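Side-chain contacts in chemotaxis protein CheX (Vibrio vulnificus, PDB 6VPW), which probably acts in chemotaxis signalling as a CheC-like phosphatase that removes the phosphoryl group from the response regulator CheY: residues V18-T21 with L25-K28; E38-D43 with N147-I152; L67-M72 with E78-L83. One frame throughout, in Å; residues are numbered along the deposited sequence.

Overall arrangement
The three contacts illustrate how chain segments pack on the two faces of one antiparallel sheet: contacts 1 and 3 in the helical layer, contact 2 on the opposite face. Contact 1 closes the turn from helix 8-23 into strand 28-34, and contact 3 closes the turn after helix 65-76. These two touch: Leu19 CD2 lies 3.7 Å from Ile71 CD1, and their centres are about 15 Å apart. Contact 2, centred about 17 Å from contact 1 and 18 Å from contact 3, joins 38-43 to strand 148-154. Leu67 bridges the layers, its CD2 lying 3.7 Å from Ala148 CB and 4.0 Å from Leu27 CD2. Contact 3 falls within the chain interval that contact 2 spans.

Contact 1: residues V18-T21 with L25-K28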
ATOM      1  N   VAL A  18     -16.684 -12.399   1.145  1.00 28.76           N
ATOM      2  CA  VAL A  18     -16.323 -11.908   2.504  1.00 28.46           C
ATOM      3  C   VAL A  18     -17.422 -10.942   2.963  1.00 29.21           C
ATOM      4  O   VAL A  18     -17.916 -11.092   4.114  1.00 31.14           O
ATOM      5  CB  VAL A  18     -14.917 -11.262   2.538  1.00 28.12           C
ATOM      6  CG1 VAL A  18     -14.686 -10.480   3.814  1.00 30.26           C
ATOM      7  CG2 VAL A  18     -13.809 -12.287   2.357  1.00 29.61           C
ATOM      8  N   LEU A  19     -17.839 -10.025   2.091  1.00 30.11           N
ATOM      9  CA  LEU A  19     -18.853  -9.028   2.511  1.00 32.23           C
ATOM     10  C   LEU A  19     -20.241  -9.658   2.634  1.00 34.08           C
ATOM     11  O   LEU A  19     -20.999  -9.238   3.535  1.00 35.79           O
ATOM     12  CB  LEU A  19     -18.839  -7.867   1.520  1.00 34.61           C
ATOM     13  CG  LEU A  19     -17.540  -7.061   1.515  1.00 34.03           C
ATOM     14  CD1 LEU A  19     -17.648  -5.896   0.563  1.00 35.62           C
ATOM     15  CD2 LEU A  19     -17.184  -6.579   2.913  1.00 34.65           C
ATOM     16  N   LYS A  20     -20.561 -10.632   1.787  1.00 33.95           N
ATOM     17  CA  LYS A  20     -21.908 -11.242   1.873  1.00 37.45           C
ATOM     18  C   LYS A  20     -21.994 -12.072   3.163  1.00 36.96           C
ATOM     19  O   LYS A  20     -23.022 -11.966   3.865  1.00 37.46           O
ATOM     20  CB  LYS A  20     -22.185 -12.057   0.607  1.00 39.27           C
ATOM     21  CG  LYS A  20     -23.630 -12.484   0.412  1.00 44.70           C
ATOM     22  CD  LYS A  20     -23.903 -13.015  -0.990  1.00 47.70           C
ATOM     23  CE  LYS A  20     -25.351 -13.413  -1.195  1.00 52.04           C
ATOM     24  NZ  LYS A  20     -25.580 -14.004  -2.538  1.00 53.58           N
ATOM     25  N   THR A  21     -20.939 -12.830   3.494  1.00 35.42           N
ATOM     26  CA  THR A  21     -20.981 -13.712   4.693  1.00 35.66           C
ATOM     27  C   THR A  21     -20.677 -12.960   5.995  1.00 36.38           C
ATOM     28  O   THR A  21     -21.361 -13.240   7.004  1.00 39.27           O
ATOM     29  CB  THR A  21     -20.000 -14.885   4.576  1.00 34.88           C
ATOM     30  OG1 THR A  21     -18.651 -14.413   4.488  1.00 33.48           O
ATOM     31  CG2 THR A  21     -20.315 -15.777   3.395  1.00 35.56           C
ATOM     32  N   LEU A  25     -23.675  -8.036   3.328  1.00 40.28           N
ATOM     33  CA  LEU A  25     -23.814  -6.938   2.337  1.00 40.51           C
ATOM     34  C   LEU A  25     -23.435  -7.456   0.945  1.00 40.94           C
ATOM     35  O   LEU A  25     -22.378  -8.117   0.799  1.00 40.21           O
ATOM     36  CB  LEU A  25     -22.951  -5.755   2.784  1.00 40.39           C
ATOM     37  CG  LEU A  25     -23.122  -4.473   1.972  1.00 41.41           C
ATOM     38  CD1 LEU A  25     -22.910  -3.247   2.836  1.00 42.48           C
ATOM     39  CD2 LEU A  25     -22.198  -4.460   0.766  1.00 40.86           C
ATOM     40  N   GLU A  26     -24.267  -7.132  -0.044  1.00 41.95           N
ATOM     41  CA  GLU A  26     -24.083  -7.622  -1.430  1.00 43.85           C
ATOM     42  C   GLU A  26     -23.508  -6.514  -2.314  1.00 42.44           C
ATOM     43  O   GLU A  26     -24.176  -5.483  -2.473  1.00 41.49           O
ATOM     44  CB  GLU A  26     -25.435  -8.106  -1.955  1.00 49.72           C
ATOM     45  CG  GLU A  26     -25.356  -8.855  -3.268  1.00 53.42           C
ATOM     46  CD  GLU A  26     -26.674  -9.490  -3.674  1.00 59.62           C
ATOM     47  OE1 GLU A  26     -27.716  -8.818  -3.547  1.00 65.30           O
ATOM     48  OE2 GLU A  26     -26.661 -10.675  -4.067  1.00 66.76           O
ATOM     49  N   LEU A  27     -22.299  -6.722  -2.841  1.00 39.53           N
ATOM     50  CA  LEU A  27     -21.708  -5.765  -3.811  1.00 40.61           C
ATOM     51  C   LEU A  27     -22.140  -6.156  -5.221  1.00 44.04           C
ATOM     52  O   LEU A  27     -22.266  -7.370  -5.497  1.00 42.30           O
ATOM     53  CB  LEU A  27     -20.184  -5.780  -3.729  1.00 41.26           C
ATOM     54  CG  LEU A  27     -19.569  -5.105  -2.510  1.00 42.43           C
ATOM     55  CD1 LEU A  27     -18.064  -4.986  -2.697  1.00 41.56           C
ATOM     56  CD2 LEU A  27     -20.185  -3.734  -2.271  1.00 45.17           C
ATOM     57  N   LYS A  28     -22.359  -5.143  -6.059  1.00 45.04           N
ATOM     58  CA  LYS A  28     -22.716  -5.320  -7.480  1.00 48.01           C
ATOM     59  C   LYS A  28     -21.431  -5.191  -8.284  1.00 45.68           C
ATOM     60  O   LYS A  28     -20.882  -4.101  -8.414  1.00 45.36           O
ATOM     61  CB  LYS A  28     -23.769  -4.288  -7.899  1.00 51.44           C
ATOM     62  CG  LYS A  28     -23.938  -4.075  -9.397  1.00 58.83           C
ATOM     63  CD  LYS A  28     -24.395  -5.293 -10.164  1.00 61.72           C
ATOM     64  CE  LYS A  28     -24.455  -5.057 -11.661  1.00 66.85           C
ATOM     65  NZ  LYS A  28     -25.371  -3.947 -12.027  1.00 71.71           N
TER
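Leu19 meets the chain just after its own helix with both its carbonyl and its side chain. The peptide N-H of Leu25 points to Leu19 O in a nearly straight bond, 2.9 Å from N to O and 173° at the hydrogen, although the donor stands well above the carbonyl plane instead of on a lone pair. On the buried side the packing is tight: Leu19 CD1 presses on Leu27 CD1 at 3.4 Å, closer than usual for two methyl groups, with Leu27 CG right behind. Leu19 CG lies anti to the carbonyl carbon (chi1 -65°), which carries its branch toward Leu27. Such a helix-to-strand connection lets the chain leave helix 8-23 and enter strand 28-34, so that Leu19 of the helix and Leu25 and Leu27 of the chain after it share the apolar layer between helices and sheet. There Leu19 also rests on Ile71 and Ile94, Leu25 on Leu67, and Leu27 on Phe141. The outer side is much looser. Lys20 and Glu26 run extended side by side into solvent, pointing the same way, and their ends form only a long salt bridge, Lys20 NZ to Glu26 OE2 at 3.8 Å.

Contact 2: residues E38-D43 with N147-I152; sequences EIARGD and NAFIEI
Ala40 sets its methyl group over one face of the Phe149 ring, a CH-pi contact in which CB stands 4.1 Å from the ring centroid and 29° off the normal. The ring atom closest to Ala40 CB is Phe149 CZ, at 3.6 Å, and the same CZ lies 3.3 Å from Ala40 C. The CB of Phe149 already faces the passing chain; with CG between the backbone N and the carbonyl carbon (chi1 52°), the ring meets the Ala40-Arg41 backbone. Its rim is used as well: Arg41 O lies near the ring plane, 3.2 Å from Phe149 CE2. No hydrogen bond joins the two segments. Glu151, two residues along the same strand, also reaches the methyl, at roughly a right angle to the ring's approach. Its CG is anti to the carbonyl carbon (chi1 -69°) and the chain beyond is extended, bringing OE1 to 3.6 Å from Ala40 CB; the charge itself is paired with Lys35. Arg41 starts away from the ring, and its NE bonds to Gly125 O. Short strand 41-42 pairs with 126-130, and this segment crosses one face of the main sheet, while Ile150 and Ile152 of strand 148-154 face helix 8-23 on the other.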
ATOM      1  N   GLU A  38      -8.637   6.041 -16.490  1.00 61.64           N
ATOM      2  CA  GLU A  38      -9.921   6.188 -15.747  1.00 67.15           C
ATOM      3  C   GLU A  38      -9.715   6.677 -14.309  1.00 65.71           C
ATOM      4  O   GLU A  38      -8.683   6.346 -13.681  1.00 57.33           O
ATOM      5  CB  GLU A  38     -10.694   4.868 -15.760  1.00 71.34           C
ATOM      6  CG  GLU A  38      -9.845   3.651 -15.457  1.00 70.82           C
ATOM      7  CD  GLU A  38     -10.657   2.376 -15.369  1.00 76.34           C
ATOM      8  OE1 GLU A  38     -11.599   2.336 -14.554  1.00 74.68           O
ATOM      9  OE2 GLU A  38     -10.385   1.447 -16.159  1.00 88.25           O
ATOM     10  N   ILE A  39     -10.698   7.438 -13.820  1.00 65.83           N
ATOM     11  CA  ILE A  39     -10.679   7.973 -12.430  1.00 65.22           C
ATOM     12  C   ILE A  39     -11.017   6.819 -11.484  1.00 61.01           C
ATOM     13  O   ILE A  39     -12.022   6.122 -11.739  1.00 70.18           O
ATOM     14  CB  ILE A  39     -11.670   9.145 -12.275  1.00 66.58           C
ATOM     15  CG1 ILE A  39     -11.439  10.230 -13.333  1.00 68.31           C
ATOM     16  CG2 ILE A  39     -11.613   9.705 -10.858  1.00 64.72           C
ATOM     17  CD1 ILE A  39     -12.477  11.333 -13.326  1.00 69.25           C
ATOM     18  N   ALA A  40     -10.192   6.621 -10.456  1.00 57.19           N
ATOM     19  CA  ALA A  40     -10.405   5.558  -9.446  1.00 52.23           C
ATOM     20  C   ALA A  40     -10.107   6.144  -8.058  1.00 49.20           C
ATOM     21  O   ALA A  40      -8.954   6.034  -7.591  1.00 50.35           O
ATOM     22  CB  ALA A  40      -9.531   4.369  -9.759  1.00 55.75           C
ATOM     23  N   ARG A  41     -11.125   6.726  -7.416  1.00 42.86           N
ATOM     24  CA  ARG A  41     -10.924   7.376  -6.097  1.00 38.04           C
ATOM     25  C   ARG A  41     -11.725   6.661  -5.004  1.00 35.67           C
ATOM     26  O   ARG A  41     -12.761   6.047  -5.316  1.00 36.51           O
ATOM     27  CB  ARG A  41     -11.318   8.850  -6.216  1.00 39.87           C
ATOM     28  CG  ARG A  41     -10.425   9.640  -7.161  1.00 43.81           C
ATOM     29  CD  ARG A  41     -10.954  11.030  -7.441  1.00 47.66           C
ATOM     30  NE  ARG A  41     -10.912  11.876  -6.258  1.00 49.09           N
ATOM     31  CZ  ARG A  41     -11.508  13.059  -6.156  1.00 51.95           C
ATOM     32  NH1 ARG A  41     -12.223  13.539  -7.159  1.00 52.82           N
ATOM     33  NH2 ARG A  41     -11.406  13.752  -5.037  1.00 55.76           N
ATOM     34  N   GLY A  42     -11.277   6.798  -3.758  1.00 29.32           N
ATOM     35  CA  GLY A  42     -11.981   6.226  -2.601  1.00 28.36           C
ATOM     36  C   GLY A  42     -11.584   6.944  -1.327  1.00 28.03           C
ATOM     37  O   GLY A  42     -10.732   7.849  -1.405  1.00 27.79           O
ATOM     38  N   ASP A  43     -12.100   6.487  -0.187  1.00 26.97           N
ATOM     39  CA  ASP A  43     -11.885   7.214   1.089  1.00 27.90           C
ATOM     40  C   ASP A  43     -11.034   6.381   2.040  1.00 26.32           C
ATOM     41  O   ASP A  43     -10.355   6.967   2.906  1.00 26.26           O
ATOM     42  CB  ASP A  43     -13.239   7.625   1.667  1.00 29.56           C
ATOM     43  CG  ASP A  43     -14.059   8.456   0.686  1.00 32.89           C
ATOM     44  OD1 ASP A  43     -13.484   9.392   0.060  1.00 33.93           O
ATOM     45  OD2 ASP A  43     -15.244   8.131   0.515  1.00 30.19           O
ATOM     46  N   ASN A 147     -19.464   3.038  -3.625  1.00 36.03           N
ATOM     47  CA  ASN A 147     -18.719   2.180  -4.570  1.00 35.56           C
ATOM     48  C   ASN A 147     -17.394   1.724  -3.949  1.00 32.83           C
ATOM     49  O   ASN A 147     -16.962   2.266  -2.900  1.00 31.68           O
ATOM     50  CB  ASN A 147     -18.510   2.918  -5.898  1.00 37.95           C
ATOM     51  CG  ASN A 147     -19.808   3.291  -6.590  1.00 41.02           C
ATOM     52  OD1 ASN A 147     -20.839   2.643  -6.413  1.00 39.50           O
ATOM     53  ND2 ASN A 147     -19.767   4.334  -7.396  1.00 45.52           N
ATOM     54  N   ALA A 148     -16.801   0.726  -4.586  1.00 30.72           N
ATOM     55  CA  ALA A 148     -15.502   0.191  -4.152  1.00 29.45           C
ATOM     56  C   ALA A 148     -14.777  -0.313  -5.390  1.00 29.12           C
ATOM     57  O   ALA A 148     -15.398  -0.394  -6.466  1.00 30.65           O
ATOM     58  CB  ALA A 148     -15.703  -0.923  -3.151  1.00 29.77           C
ATOM     59  N   PHE A 149     -13.499  -0.615  -5.252  1.00 28.03           N
ATOM     60  CA  PHE A 149     -12.840  -1.273  -6.394  1.00 29.76           C
ATOM     61  C   PHE A 149     -11.598  -1.994  -5.892  1.00 26.94           C
ATOM     62  O   PHE A 149     -10.973  -1.580  -4.885  1.00 25.30           O
ATOM     63  CB  PHE A 149     -12.569  -0.307  -7.551  1.00 34.57           C
ATOM     64  CG  PHE A 149     -11.836   0.942  -7.170  1.00 35.85           C
ATOM     65  CD1 PHE A 149     -10.449   0.955  -7.106  1.00 42.68           C
ATOM     66  CD2 PHE A 149     -12.531   2.100  -6.865  1.00 39.82           C
ATOM     67  CE1 PHE A 149      -9.766   2.111  -6.741  1.00 41.34           C
ATOM     68  CE2 PHE A 149     -11.849   3.250  -6.494  1.00 43.01           C
ATOM     69  CZ  PHE A 149     -10.472   3.257  -6.441  1.00 44.17           C
ATOM     70  N   ILE A 150     -11.334  -3.107  -6.548  1.00 25.66           N
ATOM     71  CA  ILE A 150     -10.098  -3.892  -6.316  1.00 25.84           C
ATOM     72  C   ILE A 150      -9.158  -3.554  -7.464  1.00 27.23           C
ATOM     73  O   ILE A 150      -9.639  -3.453  -8.624  1.00 27.19           O
ATOM     74  CB  ILE A 150     -10.349  -5.406  -6.277  1.00 27.46           C
ATOM     75  CG1 ILE A 150     -11.204  -5.807  -5.082  1.00 29.35           C
ATOM     76  CG2 ILE A 150      -9.021  -6.172  -6.290  1.00 27.50           C
ATOM     77  CD1 ILE A 150     -11.662  -7.239  -5.138  1.00 33.46           C
ATOM     78  N   GLU A 151      -7.889  -3.333  -7.141  1.00 27.09           N
ATOM     79  CA  GLU A 151      -6.884  -3.197  -8.216  1.00 28.71           C
ATOM     80  C   GLU A 151      -5.844  -4.268  -7.929  1.00 29.16           C
ATOM     81  O   GLU A 151      -5.494  -4.496  -6.719  1.00 25.25           O
ATOM     82  CB  GLU A 151      -6.274  -1.803  -8.324  1.00 33.24           C
ATOM     83  CG  GLU A 151      -7.237  -0.750  -8.825  1.00 38.23           C
ATOM     84  CD  GLU A 151      -6.547   0.558  -9.168  1.00 42.31           C
ATOM     85  OE1 GLU A 151      -7.245   1.578  -9.314  1.00 48.51           O
ATOM     86  OE2 GLU A 151      -5.319   0.546  -9.301  1.00 44.81           O
ATOM     87  N   ILE A 152      -5.374  -4.918  -8.986  1.00 30.42           N
ATOM     88  CA  ILE A 152      -4.394  -6.008  -8.756  1.00 33.09           C
ATOM     89  C   ILE A 152      -3.372  -5.977  -9.885  1.00 31.20           C
ATOM     90  O   ILE A 152      -3.731  -5.564 -11.008  1.00 30.45           O
ATOM     91  CB  ILE A 152      -5.146  -7.342  -8.617  1.00 36.27           C
ATOM     92  CG1 ILE A 152      -4.302  -8.411  -7.930  1.00 40.90           C
ATOM     93  CG2 ILE A 152      -5.692  -7.810  -9.959  1.00 40.13           C
ATOM     94  CD1 ILE A 152      -5.150  -9.511  -7.338  1.00 46.11           C
TER

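Contact 3: residues L67-M72 with E78-L83; sequences LALEIM and ERPNGL
Ala68 makes the first, slight touch along the helix, its CB 4.3 Å from Leu83 CD2 at the far end of the returning loop. Leu69 follows and is the centre of the contact. Its CD2 reaches the loop backbone, 3.6 Å from Gly82 O, with Pro80 O a little farther off, while its CB sits over one face of the Arg79 guanidinium, 3.7 Å from NH2 and offset toward the rim of the group. The two side chains cross at about a right angle. The segments belong to a helix-loop-helix connection: the chain leaves helix 65-76, doubles back along it, and then enters helix 85-107. Glu70 starts away from the loop, but a bend at chi2 (71°) swings its carboxylate round to Arg79, whose own chain is extended from CG to NE. Their salt bridge carries a weak hydrogen bond, Arg79 NH1 to Glu70 OE1 at 3.3 Å, with the two planar groups turned 56° apart. A water lying in the guanidinium plane reinforces it, accepting from Arg79 NH2 at 2.7 Å and donating to Glu70 OE1; Gln73 OE1 gives NH1 a further partner. One turn beyond Ala68, Met72 CB lies 3.5 Å from Pro80 CG, and the bends at chi2 and chi3 bring CE back to the same atom, also at 3.5 Å; Val87 of helix 85-107 touches both residues.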
ATOM      1  N   LEU A  67     -19.890   3.255   2.152  1.00 34.12           N
ATOM      2  CA  LEU A  67     -19.878   1.771   2.059  1.00 31.80           C
ATOM      3  C   LEU A  67     -19.096   1.176   3.235  1.00 31.03           C
ATOM      4  O   LEU A  67     -19.592   0.213   3.863  1.00 32.77           O
ATOM      5  CB  LEU A  67     -19.266   1.382   0.713  1.00 31.85           C
ATOM      6  CG  LEU A  67     -19.058  -0.113   0.492  1.00 30.47           C
ATOM      7  CD1 LEU A  67     -20.337  -0.881   0.768  1.00 30.84           C
ATOM      8  CD2 LEU A  67     -18.559  -0.377  -0.913  1.00 30.17           C
ATOM      9  N   ALA A  68     -17.914   1.722   3.509  1.00 31.83           N
ATOM     10  CA  ALA A  68     -17.110   1.291   4.671  1.00 31.31           C
ATOM     11  C   ALA A  68     -17.947   1.401   5.957  1.00 32.58           C
ATOM     12  O   ALA A  68     -17.934   0.442   6.761  1.00 34.30           O
ATOM     13  CB  ALA A  68     -15.859   2.142   4.749  1.00 32.61           C
ATOM     14  N   LEU A  69     -18.631   2.532   6.166  1.00 34.82           N
ATOM     15  CA  LEU A  69     -19.453   2.698   7.393  1.00 38.47           C
ATOM     16  C   LEU A  69     -20.594   1.670   7.387  1.00 37.14           C
ATOM     17  O   LEU A  69     -20.892   1.130   8.470  1.00 39.14           O
ATOM     18  CB  LEU A  69     -19.974   4.138   7.489  1.00 41.73           C
ATOM     19  CG  LEU A  69     -18.918   5.218   7.738  1.00 44.20           C
ATOM     20  CD1 LEU A  69     -19.543   6.608   7.747  1.00 47.22           C
ATOM     21  CD2 LEU A  69     -18.184   4.977   9.044  1.00 46.58           C
ATOM     22  N   GLU A  70     -21.173   1.369   6.217  1.00 38.37           N
ATOM     23  CA  GLU A  70     -22.286   0.378   6.167  1.00 38.84           C
ATOM     24  C   GLU A  70     -21.744  -1.006   6.536  1.00 36.12           C
ATOM     25  O   GLU A  70     -22.396  -1.702   7.331  1.00 38.47           O
ATOM     26  CB  GLU A  70     -22.958   0.357   4.794  1.00 41.93           C
ATOM     27  CG  GLU A  70     -24.315  -0.330   4.790  1.00 42.80           C
ATOM     28  CD  GLU A  70     -25.427   0.433   5.487  1.00 44.42           C
ATOM     29  OE1 GLU A  70     -25.257   1.651   5.753  1.00 43.81           O
ATOM     30  OE2 GLU A  70     -26.449  -0.195   5.795  1.00 51.05           O
ATOM     31  N   ILE A  71     -20.590  -1.389   5.987  1.00 34.97           N
ATOM     32  CA  ILE A  71     -19.960  -2.696   6.330  1.00 34.22           C
ATOM     33  C   ILE A  71     -19.726  -2.753   7.846  1.00 36.78           C
ATOM     34  O   ILE A  71     -20.128  -3.769   8.468  1.00 36.58           O
ATOM     35  CB  ILE A  71     -18.669  -2.900   5.505  1.00 33.23           C
ATOM     36  CG1 ILE A  71     -18.994  -3.024   4.015  1.00 31.40           C
ATOM     37  CG2 ILE A  71     -17.863  -4.092   6.000  1.00 33.57           C
ATOM     38  CD1 ILE A  71     -17.785  -2.955   3.109  1.00 30.49           C
ATOM     39  N   MET A  72     -19.125  -1.698   8.413  1.00 39.65           N
ATOM     40  CA  MET A  72     -18.808  -1.608   9.867  1.00 43.37           C
ATOM     41  C   MET A  72     -20.088  -1.744  10.698  1.00 44.97           C
ATOM     42  O   MET A  72     -20.060  -2.474  11.705  1.00 44.27           O
ATOM     43  CB  MET A  72     -18.161  -0.262  10.207  1.00 51.46           C
ATOM     44  CG  MET A  72     -16.714  -0.168   9.793  1.00 56.06           C
ATOM     45  SD  MET A  72     -15.652  -1.173  10.855  1.00 73.18           S
ATOM     46  CE  MET A  72     -15.814  -0.300  12.411  1.00 69.89           C
ATOM     47  N   GLU A  78     -23.184  -1.482  15.478  1.00 81.39           N
ATOM     48  CA  GLU A  78     -23.159  -0.048  15.875  1.00 79.59           C
ATOM     49  C   GLU A  78     -22.347   0.738  14.839  1.00 75.13           C
ATOM     50  O   GLU A  78     -21.140   0.446  14.676  1.00 66.17           O
ATOM     51  CB  GLU A  78     -22.576   0.116  17.280  1.00 82.27           C
ATOM     52  CG  GLU A  78     -23.450  -0.481  18.373  1.00 85.59           C
ATOM     53  CD  GLU A  78     -22.873  -0.373  19.775  1.00 89.73           C
ATOM     54  OE1 GLU A  78     -21.652  -0.141  19.896  1.00 88.02           O
ATOM     55  OE2 GLU A  78     -23.647  -0.517  20.745  1.00 92.17           O
ATOM     56  N   ARG A  79     -23.001   1.693  14.169  1.00 72.44           N
ATOM     57  CA  ARG A  79     -22.359   2.528  13.119  1.00 68.35           C
ATOM     58  C   ARG A  79     -21.299   3.421  13.758  1.00 70.06           C
ATOM     59  O   ARG A  79     -21.593   4.147  14.705  1.00 74.37           O
ATOM     60  CB  ARG A  79     -23.423   3.374  12.414  1.00 68.12           C
ATOM     61  CG  ARG A  79     -22.915   4.158  11.213  1.00 67.10           C
ATOM     62  CD  ARG A  79     -24.033   4.983  10.606  1.00 67.56           C
ATOM     63  NE  ARG A  79     -23.647   5.620   9.354  1.00 64.78           N
ATOM     64  CZ  ARG A  79     -23.680   5.031   8.162  1.00 64.47           C
ATOM     65  NH1 ARG A  79     -24.067   3.769   8.051  1.00 62.94           N
ATOM     66  NH2 ARG A  79     -23.310   5.706   7.086  1.00 64.19           N
ATOM     67  N   PRO A  80     -20.033   3.392  13.277  1.00 70.36           N
ATOM     68  CA  PRO A  80     -18.979   4.251  13.819  1.00 70.38           C
ATOM     69  C   PRO A  80     -19.190   5.721  13.430  1.00 68.78           C
ATOM     70  O   PRO A  80     -19.869   5.959  12.446  1.00 62.42           O
ATOM     71  CB  PRO A  80     -17.683   3.743  13.157  1.00 67.39           C
ATOM     72  CG  PRO A  80     -18.059   2.414  12.524  1.00 69.30           C
ATOM     73  CD  PRO A  80     -19.533   2.519  12.204  1.00 68.23           C
ATOM     74  N   ASN A  81     -18.578   6.648  14.174  1.00 73.69           N
ATOM     75  CA  ASN A  81     -18.705   8.102  13.873  1.00 82.97           C
ATOM     76  C   ASN A  81     -18.158   8.460  12.481  1.00 83.19           C
ATOM     77  O   ASN A  81     -18.955   8.891  11.621  1.00 89.33           O
ATOM     78  CB  ASN A  81     -18.011   8.957  14.943  1.00 86.76           C
ATOM     79  CG  ASN A  81     -18.276  10.442  14.803  1.00 90.15           C
ATOM     80  OD1 ASN A  81     -19.081  10.867  13.976  1.00 92.05           O
ATOM     81  ND2 ASN A  81     -17.615  11.244  15.622  1.00 92.59           N
ATOM     82  N   GLY A  82     -16.854   8.269  12.267  1.00 75.59           N
ATOM     83  CA  GLY A  82     -16.221   8.422  10.941  1.00 66.92           C
ATOM     84  C   GLY A  82     -15.303   7.244  10.671  1.00 62.44           C
ATOM     85  O   GLY A  82     -15.582   6.159  11.227  1.00 55.40           O
ATOM     86  N   LEU A  83     -14.253   7.451   9.867  1.00 60.59           N
ATOM     87  CA  LEU A  83     -13.247   6.396   9.551  1.00 63.21           C
ATOM     88  C   LEU A  83     -12.211   6.315  10.685  1.00 61.97           C
ATOM     89  O   LEU A  83     -11.015   6.558  10.418  1.00 64.56           O
ATOM     90  CB  LEU A  83     -12.591   6.738   8.209  1.00 60.84           C
ATOM     91  CG  LEU A  83     -13.552   6.842   7.026  1.00 61.30           C
ATOM     92  CD1 LEU A  83     -12.816   7.232   5.754  1.00 59.47           C
ATOM     93  CD2 LEU A  83     -14.307   5.538   6.832  1.00 57.77           C
TER
HETATM   94  O   HOH W   1     -23.700   4.024   5.038  1.00 45.19           O